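Local coordinates for protein acetylxylan esterase (Geobacillus stearothermophilus, PDB 5BN1) that removes acetyl side groups from the xylose backbone of xylan and xylo-oligosaccharides as a doughnut-shaped homooctameric serine esterase of the GDSL family, at residues L203-L208 with F213-S218; N64-L69 with E114-S119; M1-G6 with P82-I87. The protein carries 1 engineered substitution. All blocks are in the same frame, centred on the assembly; numbering follows the deposited sequence.

Contact 1: L203-L208 with F213-S218. Engineered in segment 213-218: Ile215 (natural residue Trp).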
loop_
_atom_site.group_PDB
_atom_site.type_symbol
_atom_site.label_atom_id
_atom_site.label_comp_id
_atom_site.label_asym_id
_atom_site.label_seq_id
_atom_site.Cartn_x
_atom_site.Cartn_y
_atom_site.Cartn_z
ATOM N N LEU A 203 9.835 3.866 -33.278
ATOM C CA LEU A 203 10.882 2.858 -33.065
ATOM C C LEU A 203 10.493 1.529 -33.640
ATOM O O LEU A 203 11.270 0.881 -34.332
ATOM C CB LEU A 203 11.290 2.720 -31.635
ATOM C CG LEU A 203 11.959 3.925 -30.969
ATOM C CD1 LEU A 203 12.010 3.783 -29.464
ATOM C CD2 LEU A 203 13.404 3.987 -31.513
ATOM N N ALA A 204 9.277 1.041 -33.320
ATOM C CA ALA A 204 8.877 -0.295 -33.825
ATOM C C ALA A 204 8.848 -0.258 -35.348
ATOM O O ALA A 204 9.252 -1.258 -36.016
ATOM C CB ALA A 204 7.525 -0.638 -33.284
ATOM N N ARG A 205 8.332 0.790 -35.962
ATOM C CA ARG A 205 8.237 0.888 -37.388
ATOM C C ARG A 205 9.663 0.869 -38.022
ATOM O O ARG A 205 9.866 0.156 -39.006
ATOM C CB ARG A 205 7.545 2.197 -37.737
ATOM C CG ARG A 205 7.465 2.429 -39.205
ATOM C CD ARG A 205 6.817 3.757 -39.549
ATOM N NE ARG A 205 6.582 3.897 -40.981
ATOM C CZ ARG A 205 6.672 5.037 -41.643
ATOM N NH1 ARG A 205 6.900 6.154 -41.036
ATOM N NH2 ARG A 205 6.448 5.061 -42.974
ATOM N N ALA A 206 10.590 1.545 -37.369
ATOM C CA ALA A 206 12.000 1.505 -37.925
ATOM C C ALA A 206 12.592 0.166 -37.783
ATOM O O ALA A 206 13.308 -0.307 -38.773
ATOM C CB ALA A 206 12.809 2.576 -37.240
ATOM N N PHE A 207 12.421 -0.543 -36.697
ATOM C CA PHE A 207 12.895 -1.906 -36.495
ATOM C C PHE A 207 12.302 -2.812 -37.568
ATOM O O PHE A 207 13.037 -3.596 -38.235
ATOM C CB PHE A 207 12.670 -2.376 -35.119
ATOM C CG PHE A 207 13.163 -3.751 -34.892
ATOM C CD1 PHE A 207 12.382 -4.865 -35.166
ATOM C CD2 PHE A 207 14.458 -3.946 -34.395
ATOM C CE1 PHE A 207 12.869 -6.137 -34.975
ATOM C CE2 PHE A 207 14.935 -5.222 -34.196
ATOM C CZ PHE A 207 14.130 -6.313 -34.480
ATOM N N LEU A 208 10.965 -2.782 -37.657
ATOM C CA LEU A 208 10.295 -3.658 -38.580
ATOM C C LEU A 208 10.748 -3.478 -40.014
ATOM O O LEU A 208 10.936 -4.509 -40.755
ATOM C CB LEU A 208 8.760 -3.490 -38.422
ATOM C CG LEU A 208 8.167 -4.075 -37.143
ATOM C CD1 LEU A 208 6.781 -3.567 -36.869
ATOM C CD2 LEU A 208 8.163 -5.602 -37.107
ATOM N N PHE A 213 9.601 -5.815 -42.829
ATOM C CA PHE A 213 8.159 -5.452 -42.803
ATOM C C PHE A 213 8.088 -3.926 -42.802
ATOM O O PHE A 213 8.247 -3.281 -41.733
ATOM C CB PHE A 213 7.557 -5.984 -41.572
ATOM C CG PHE A 213 6.078 -5.648 -41.309
ATOM C CD1 PHE A 213 5.300 -5.052 -42.299
ATOM C CD2 PHE A 213 5.517 -5.914 -40.033
ATOM C CE1 PHE A 213 3.953 -4.707 -42.029
ATOM C CE2 PHE A 213 4.165 -5.593 -39.783
ATOM C CZ PHE A 213 3.442 -4.974 -40.783
ATOM N N GLU A 214 7.729 -3.376 -43.909
ATOM C CA GLU A 214 7.759 -1.942 -44.047
ATOM C C GLU A 214 6.322 -1.416 -43.970
ATOM O O GLU A 214 5.459 -1.839 -44.719
ATOM C CB GLU A 214 8.472 -1.523 -45.375
ATOM C CG GLU A 214 8.752 -0.030 -45.390
ATOM C CD GLU A 214 9.583 0.441 -46.576
ATOM O OE1 GLU A 214 9.457 -0.211 -47.641
ATOM O OE2 GLU A 214 10.334 1.463 -46.447
ATOM N N ILE A 215 6.022 -0.595 -42.977
ATOM C CA ILE A 215 4.705 0.058 -42.854
ATOM C C ILE A 215 4.835 1.423 -43.542
ATOM O O ILE A 215 5.700 2.271 -43.203
ATOM C CB ILE A 215 4.367 0.205 -41.381
ATOM C CG1 ILE A 215 4.303 -1.164 -40.778
ATOM C CG2 ILE A 215 3.228 1.237 -41.189
ATOM C CD1 ILE A 215 4.131 -1.189 -39.279
ATOM N N VAL A 216 3.984 1.661 -44.542
ATOM C CA VAL A 216 4.024 2.919 -45.278
ATOM C C VAL A 216 2.648 3.544 -45.400
ATOM O O VAL A 216 1.631 2.836 -45.267
ATOM C CB VAL A 216 4.593 2.656 -46.730
ATOM C CG1 VAL A 216 6.065 2.316 -46.672
ATOM C CG2 VAL A 216 3.829 1.491 -47.391
ATOM N N ARG A 217 2.638 4.851 -45.631
ATOM C CA ARG A 217 1.384 5.588 -45.913
ATOM C C ARG A 217 0.611 4.986 -47.099
ATOM O O ARG A 217 1.226 4.578 -48.119
ATOM C CB ARG A 217 1.615 7.067 -46.302
ATOM C CG ARG A 217 2.068 8.043 -45.239
ATOM C CD ARG A 217 2.853 9.144 -45.949
ATOM N NE ARG A 217 3.463 10.079 -45.020
ATOM C CZ ARG A 217 2.785 11.001 -44.316
ATOM N NH1 ARG A 217 1.460 11.097 -44.431
ATOM N NH2 ARG A 217 3.441 11.821 -43.475
ATOM N N SER A 218 -0.708 4.941 -46.906
ATOM C CA SER A 218 -1.779 4.979 -47.931
ATOM C C SER A 218 -2.957 4.184 -47.366
ATOM O O SER A 218 -2.828 2.993 -46.993
ATOM C CB SER A 218 -1.381 4.460 -49.321
ATOM O OG SER A 218 -2.061 5.154 -50.351
HETATM O O HOH W 1 7.909 -0.683 -40.798
#
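Arg205 grips the carbonyl of Ile215 side-on with two nitrogens: NE lies 2.9 Å from Ile215 O and NH2 also 2.9 Å from that oxygen. Ile215 O lies in the guanidinium plane (6° out of it); because one oxygen serves both nitrogens, neither bond is straight (148° at NE). An extended arginine chain, with CG anti to the backbone N (chi1 177°), carries the group away from the helix to this carbonyl. One direct bond and a water bridge hold the backbone: Phe213 N donates to Leu208 O over 2.8 Å, and a water gives hydrogens to Arg205 O and Phe213 O while accepting from Ile215 N.

The apolar part centres on Leu208. Its CD2 lies 4.0 Å from CD2 of the Phe213 ring, the two side chains running side by side in the same direction, and its CD1 is 4.3 Å from CD1 of the engineered Ile215.

Phe213 and Ile215 also meet Val216 and Phe213 of a second subunit. The chain after helix 197-211 thus passes across 203-208 and then leaves it, while Leu208 packs on Leu44 and Leu45 of helix 37-48 and Phe207 reaches Ile132 and Met134 of strand 130-134.

Contact 2: N64-L69 with E114-S119. With IMD (imidazole), chain F.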
loop_
_atom_site.group_PDB
_atom_site.type_symbol
_atom_site.label_atom_id
_atom_site.label_comp_id
_atom_site.label_asym_id
_atom_site.label_seq_id
_atom_site.Cartn_x
_atom_site.Cartn_y
_atom_site.Cartn_z
ATOM N N ASN A 64 20.965 1.483 -18.174
ATOM C CA ASN A 64 22.242 0.870 -18.668
ATOM C C ASN A 64 22.952 1.694 -19.744
ATOM O O ASN A 64 22.376 2.354 -20.580
ATOM C CB ASN A 64 21.965 -0.518 -19.253
ATOM C CG ASN A 64 21.912 -1.633 -18.303
ATOM O OD1 ASN A 64 21.886 -1.498 -17.013
ATOM N ND2 ASN A 64 22.047 -2.741 -18.889
ATOM N N THR A 65 24.282 1.594 -19.649
ATOM C CA THR A 65 25.217 2.020 -20.683
ATOM C C THR A 65 25.768 0.710 -21.289
ATOM O O THR A 65 25.507 -0.390 -20.861
ATOM C CB THR A 65 26.334 2.790 -20.093
ATOM O OG1 THR A 65 27.106 1.902 -19.226
ATOM C CG2 THR A 65 25.913 3.993 -19.285
ATOM N N VAL A 66 26.633 0.900 -22.268
ATOM C CA VAL A 66 27.241 -0.323 -22.881
ATOM C C VAL A 66 28.184 -1.007 -21.878
ATOM O O VAL A 66 28.417 -2.213 -21.969
ATOM C CB VAL A 66 27.933 0.024 -24.209
ATOM C CG1 VAL A 66 29.284 0.729 -24.010
ATOM C CG2 VAL A 66 28.133 -1.256 -25.026
ATOM N N ARG A 67 28.689 -0.278 -20.903
ATOM C CA ARG A 67 29.541 -0.827 -19.880
ATOM C C ARG A 67 28.701 -1.814 -19.043
ATOM O O ARG A 67 29.100 -2.943 -18.674
ATOM C CB ARG A 67 30.078 0.247 -19.026
ATOM C CG ARG A 67 30.995 -0.260 -17.907
ATOM C CD ARG A 67 31.369 0.883 -16.948
ATOM N NE ARG A 67 32.016 2.050 -17.571
ATOM C CZ ARG A 67 31.948 3.305 -17.172
ATOM N NH1 ARG A 67 31.115 3.664 -16.130
ATOM N NH2 ARG A 67 32.614 4.239 -17.758
ATOM N N ASP A 68 27.416 -1.456 -18.739
ATOM C CA ASP A 68 26.572 -2.368 -18.069
ATOM C C ASP A 68 26.190 -3.563 -18.915
ATOM O O ASP A 68 26.031 -4.685 -18.378
ATOM C CB ASP A 68 25.288 -1.644 -17.626
ATOM C CG ASP A 68 25.573 -0.497 -16.714
ATOM O OD1 ASP A 68 26.202 -0.713 -15.622
ATOM O OD2 ASP A 68 25.133 0.656 -16.960
ATOM N N LEU A 69 25.961 -3.362 -20.194
ATOM C CA LEU A 69 25.730 -4.508 -21.105
ATOM C C LEU A 69 26.843 -5.514 -21.049
ATOM O O LEU A 69 26.611 -6.671 -20.887
ATOM C CB LEU A 69 25.504 -4.084 -22.517
ATOM C CG LEU A 69 24.331 -3.191 -22.843
ATOM C CD1 LEU A 69 23.998 -3.175 -24.307
ATOM C CD2 LEU A 69 23.070 -3.552 -22.117
ATOM N N GLU A 114 32.884 2.745 -28.315
ATOM C CA GLU A 114 33.238 2.045 -29.552
ATOM C C GLU A 114 33.897 0.744 -29.231
ATOM O O GLU A 114 33.614 -0.298 -29.853
ATOM C CB GLU A 114 34.118 2.924 -30.476
ATOM C CG GLU A 114 34.394 2.326 -31.869
ATOM C CD GLU A 114 35.611 1.425 -31.957
ATOM O OE1 GLU A 114 36.358 1.240 -30.999
ATOM O OE2 GLU A 114 35.695 0.842 -33.111
ATOM N N ALA A 115 34.889 0.732 -28.327
ATOM C CA ALA A 115 35.566 -0.537 -28.118
ATOM C C ALA A 115 34.774 -1.587 -27.514
ATOM O O ALA A 115 34.845 -2.761 -27.910
ATOM C CB ALA A 115 36.748 -0.288 -27.230
ATOM N N THR A 116 33.845 -1.213 -26.561
ATOM C CA THR A 116 33.052 -2.190 -25.894
ATOM C C THR A 116 31.928 -2.707 -26.866
ATOM O O THR A 116 31.730 -3.908 -26.943
ATOM C CB THR A 116 32.423 -1.593 -24.613
ATOM O OG1 THR A 116 33.465 -1.098 -23.732
ATOM C CG2 THR A 116 31.587 -2.605 -23.880
ATOM N N LEU A 117 31.283 -1.815 -27.578
ATOM C CA LEU A 117 30.193 -2.228 -28.455
ATOM C C LEU A 117 30.768 -3.161 -29.532
ATOM O O LEU A 117 30.196 -4.198 -29.817
ATOM C CB LEU A 117 29.483 -1.063 -29.072
ATOM C CG LEU A 117 28.262 -1.408 -29.983
ATOM C CD1 LEU A 117 27.230 -2.259 -29.257
ATOM C CD2 LEU A 117 27.653 -0.146 -30.516
ATOM N N ARG A 118 31.889 -2.709 -30.058
ATOM C CA ARG A 118 32.562 -3.485 -31.123
ATOM C C ARG A 118 32.878 -4.851 -30.595
ATOM O O ARG A 118 32.664 -5.865 -31.307
ATOM C CB ARG A 118 33.790 -2.732 -31.660
ATOM C CG ARG A 118 34.584 -3.547 -32.689
ATOM C CD ARG A 118 35.625 -2.607 -33.229
ATOM N NE ARG A 118 36.474 -3.352 -34.146
ATOM C CZ ARG A 118 37.490 -4.056 -33.732
ATOM N NH1 ARG A 118 37.925 -4.202 -32.501
ATOM N NH2 ARG A 118 38.214 -4.678 -34.698
ATOM N N SER A 119 33.468 -4.966 -29.412
ATOM C CA SER A 119 33.801 -6.220 -28.876
ATOM C C SER A 119 32.641 -7.130 -28.615
ATOM O O SER A 119 32.667 -8.365 -28.892
ATOM C CB SER A 119 34.553 -6.067 -27.570
ATOM O OG SER A 119 34.858 -7.293 -26.974
HETATM N N1 IMD F . 34.578 1.644 -37.308
HETATM C C2 IMD F . 34.661 0.966 -36.029
HETATM N N3 IMD F . 34.745 1.956 -35.236
HETATM C C4 IMD F . 35.085 3.153 -35.842
HETATM C C5 IMD F . 34.857 3.006 -37.230
#
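Val66 presents both of its methyl groups to helix 110-124. CG2 meets the methyl CG2 of Thr116 at 3.9 Å, while CG1 lies 4.0 Å from Thr116 CB, and the two side chains overlap from opposite directions, alongside rather than end on. The same valine CG2 reaches the next residue at its root, 4.3 Å from Leu117 CB. With the threonine OG1 beside its backbone N (chi1 -58°), CG2 stands anti to that nitrogen and turns to the valine, which also brings it within 3.7 Å of Val66 O. The hydroxyl is engaged within its own helix, bonded to Glu112 O, so what Thr116 offers across the interface is carbon.

Outside this first shell, the start of helix 66-78 is fixed by a capping box. Thr65 is the N-cap: its OG1 accepts weak bonds from the backbone N atoms of Arg67 and Asp68, and Asp68 OD2 answers by accepting from Thr65 N over 3.0 Å, nearly straight at 168° and through the lone pair away from OD1. Val66 N donates to Asp93 OD2, and Arg67 forms a salt bridge with Glu112, a second tie between the two helices. Val108 and Tyr113 add to the packing round Val66, and Leu117 continues onto Val158 and Ile161 of helix 146-165.

Such packing of two helices beside a parallel five-stranded sheet fits the three-layer alpha/beta/alpha sandwich of SGNH hydrolases. Here the capped helix begins three residues after Gly63, which with Asn92 is inferred to stabilise the transition state; Asn64 O also accepts from Asn92 ND2.

Contact 3: M1-G6 with P82-I87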
loop_
_atom_site.group_PDB
_atom_site.type_symbol
_atom_site.label_atom_id
_atom_site.label_comp_id
_atom_site.label_asym_id
_atom_site.label_seq_id
_atom_site.Cartn_x
_atom_site.Cartn_y
_atom_site.Cartn_z
ATOM N N MET A 1 10.957 -11.517 -44.813
ATOM C CA MET A 1 11.371 -11.223 -43.424
ATOM C C MET A 1 12.817 -11.734 -43.315
ATOM O O MET A 1 13.210 -12.814 -43.858
ATOM C CB MET A 1 10.449 -11.861 -42.302
ATOM C CG MET A 1 10.346 -11.026 -40.968
ATOM S SD MET A 1 9.283 -9.606 -41.172
ATOM C CE MET A 1 9.036 -9.455 -42.857
ATOM N N LYS A 2 13.600 -10.975 -42.570
ATOM C CA LYS A 2 14.913 -11.477 -42.165
ATOM C C LYS A 2 14.878 -12.526 -41.123
ATOM O O LYS A 2 15.783 -13.360 -41.062
ATOM C CB LYS A 2 15.787 -10.285 -41.738
ATOM C CG LYS A 2 15.881 -9.181 -42.777
ATOM C CD LYS A 2 16.184 -9.419 -44.254
ATOM C CE LYS A 2 17.626 -9.270 -44.341
ATOM N NZ LYS A 2 18.005 -10.391 -43.465
ATOM N N ILE A 3 13.884 -12.546 -40.223
ATOM C CA ILE A 3 13.804 -13.475 -39.141
ATOM C C ILE A 3 12.818 -14.620 -39.514
ATOM O O ILE A 3 11.926 -14.357 -40.262
ATOM C CB ILE A 3 13.306 -12.690 -37.920
ATOM C CG1 ILE A 3 14.435 -11.634 -37.596
ATOM C CG2 ILE A 3 13.189 -13.607 -36.769
ATOM C CD1 ILE A 3 14.217 -10.963 -36.303
ATOM N N GLY A 4 13.090 -15.809 -39.061
ATOM C CA GLY A 4 12.217 -16.949 -39.439
ATOM C C GLY A 4 11.542 -17.532 -38.293
ATOM O O GLY A 4 11.935 -17.429 -37.185
ATOM N N SER A 5 10.582 -18.428 -38.622
ATOM C CA SER A 5 9.899 -19.160 -37.621
ATOM C C SER A 5 10.741 -20.052 -36.800
ATOM O O SER A 5 11.644 -20.685 -37.289
ATOM C CB SER A 5 8.752 -19.930 -38.382
ATOM O OG SER A 5 7.633 -20.029 -37.611
ATOM N N GLY A 6 10.476 -20.158 -35.532
ATOM C CA GLY A 6 11.200 -20.998 -34.659
ATOM C C GLY A 6 12.462 -20.335 -34.136
ATOM O O GLY A 6 13.097 -20.926 -33.236
ATOM N N PRO A 82 20.248 -16.990 -28.123
ATOM C CA PRO A 82 19.480 -16.460 -29.166
ATOM C C PRO A 82 19.885 -16.673 -30.549
ATOM O O PRO A 82 21.064 -16.896 -30.860
ATOM C CB PRO A 82 19.558 -14.920 -28.867
ATOM C CG PRO A 82 20.985 -14.799 -28.296
ATOM C CD PRO A 82 21.144 -15.992 -27.467
ATOM N N ASP A 83 18.965 -16.579 -31.471
ATOM C CA ASP A 83 19.263 -16.573 -32.890
ATOM C C ASP A 83 19.547 -15.242 -33.501
ATOM O O ASP A 83 20.410 -15.003 -34.277
ATOM C CB ASP A 83 18.145 -17.241 -33.670
ATOM C CG ASP A 83 17.923 -18.652 -33.233
ATOM O OD1 ASP A 83 18.941 -19.494 -33.451
ATOM O OD2 ASP A 83 16.926 -19.051 -32.596
ATOM N N TRP A 84 18.849 -14.177 -32.950
ATOM C CA TRP A 84 19.035 -12.854 -33.359
ATOM C C TRP A 84 19.110 -11.967 -32.092
ATOM O O TRP A 84 18.404 -12.230 -31.109
ATOM C CB TRP A 84 17.880 -12.329 -34.176
ATOM C CG TRP A 84 17.782 -12.868 -35.499
ATOM C CD1 TRP A 84 17.222 -14.049 -35.838
ATOM C CD2 TRP A 84 18.307 -12.267 -36.700
ATOM N NE1 TRP A 84 17.397 -14.225 -37.214
ATOM C CE2 TRP A 84 18.051 -13.160 -37.746
ATOM C CE3 TRP A 84 19.027 -11.106 -36.960
ATOM C CZ2 TRP A 84 18.454 -12.909 -39.034
ATOM C CZ3 TRP A 84 19.379 -10.830 -38.272
ATOM C CH2 TRP A 84 19.084 -11.729 -39.274
ATOM N N VAL A 85 20.098 -11.069 -32.106
ATOM C CA VAL A 85 20.278 -10.119 -31.008
ATOM C C VAL A 85 20.182 -8.720 -31.538
ATOM O O VAL A 85 20.867 -8.248 -32.419
ATOM C CB VAL A 85 21.643 -10.286 -30.268
ATOM C CG1 VAL A 85 21.818 -9.268 -29.118
ATOM C CG2 VAL A 85 21.760 -11.642 -29.694
ATOM N N SER A 86 19.226 -7.953 -30.961
ATOM C CA SER A 86 18.973 -6.542 -31.237
ATOM C C SER A 86 19.517 -5.711 -30.047
ATOM O O SER A 86 19.235 -6.005 -28.890
ATOM C CB SER A 86 17.481 -6.178 -31.402
ATOM O OG SER A 86 17.301 -4.847 -31.680
ATOM N N ILE A 87 20.406 -4.789 -30.389
ATOM C CA ILE A 87 21.073 -3.925 -29.407
ATOM C C ILE A 87 20.675 -2.494 -29.691
ATOM O O ILE A 87 20.849 -1.947 -30.765
ATOM C CB ILE A 87 22.636 -4.029 -29.460
ATOM C CG1 ILE A 87 22.989 -5.513 -29.381
ATOM C CG2 ILE A 87 23.251 -3.149 -28.395
ATOM C CD1 ILE A 87 24.465 -5.717 -29.822
#
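Trp84, which packs against Ile3, shares one acceptor with the backbone of the N-terminal segment: the indole NE1 and Gly4 N both donate to Glu7 OE2, so a single carboxylate oxygen links the ring to 1-6. The main direct contact comes from Ile3. It lays its CG1 over one face of the indole, 3.9 Å from the centroid of the five-membered ring and only 5° off the ring normal, a CH-pi contact. The isoleucine turns CG1 anti to its carbonyl carbon (chi1 -64°), which puts this methylene over the five-membered ring, 3.9 Å from Trp84 CE2. Ile3 CD1 lies 4.1 Å from Trp84 CG, and Ile3 CG2 sits 4.2 Å from Trp84 CD1. Lys2 O approaches the indole obliquely, 3.4 Å from Trp84 CZ2, the shortest contact between the segments. Farther out, Lys2 CB approaches Trp84 CH2 of the six-membered ring at 4.4 Å.

Asp83, next to the tryptophan, is tied by a salt bridge from OD1 to Lys129 and by OD2 to Lys8 N. Leu9, Ile132 and Leu168 also pack against Trp84.

Dispersion and CH-pi attraction therefore carry the direct contact; the two segments share no hydrogen bond, and Glu7 links them instead. The acceptor at NE1 probably helps to keep the ring from rotating beneath Ile3.

From the N terminus, the chain passes through 1-6, which leads into strand 8-13; contact 3 closes when it meets the start of the adjacent middle strand 84-88. Before that strand, helix 66-78 has begun at 64-69, and contact 2 closes later on helix 110-124, so contacts 2 and 3 cross. They touch where Leu69 and Leu117 pack on Ile87. Contact 1 follows both in series, a short local loop in which the C-terminal tail is held against helix 197-211 as it leaves it. It lies on the opposite side of the chain's centre from contact 2, but touches contact 3 through Phe207 with Ser86 and Phe213 with Met1, placing Met1 beside the start of the C-terminal tail.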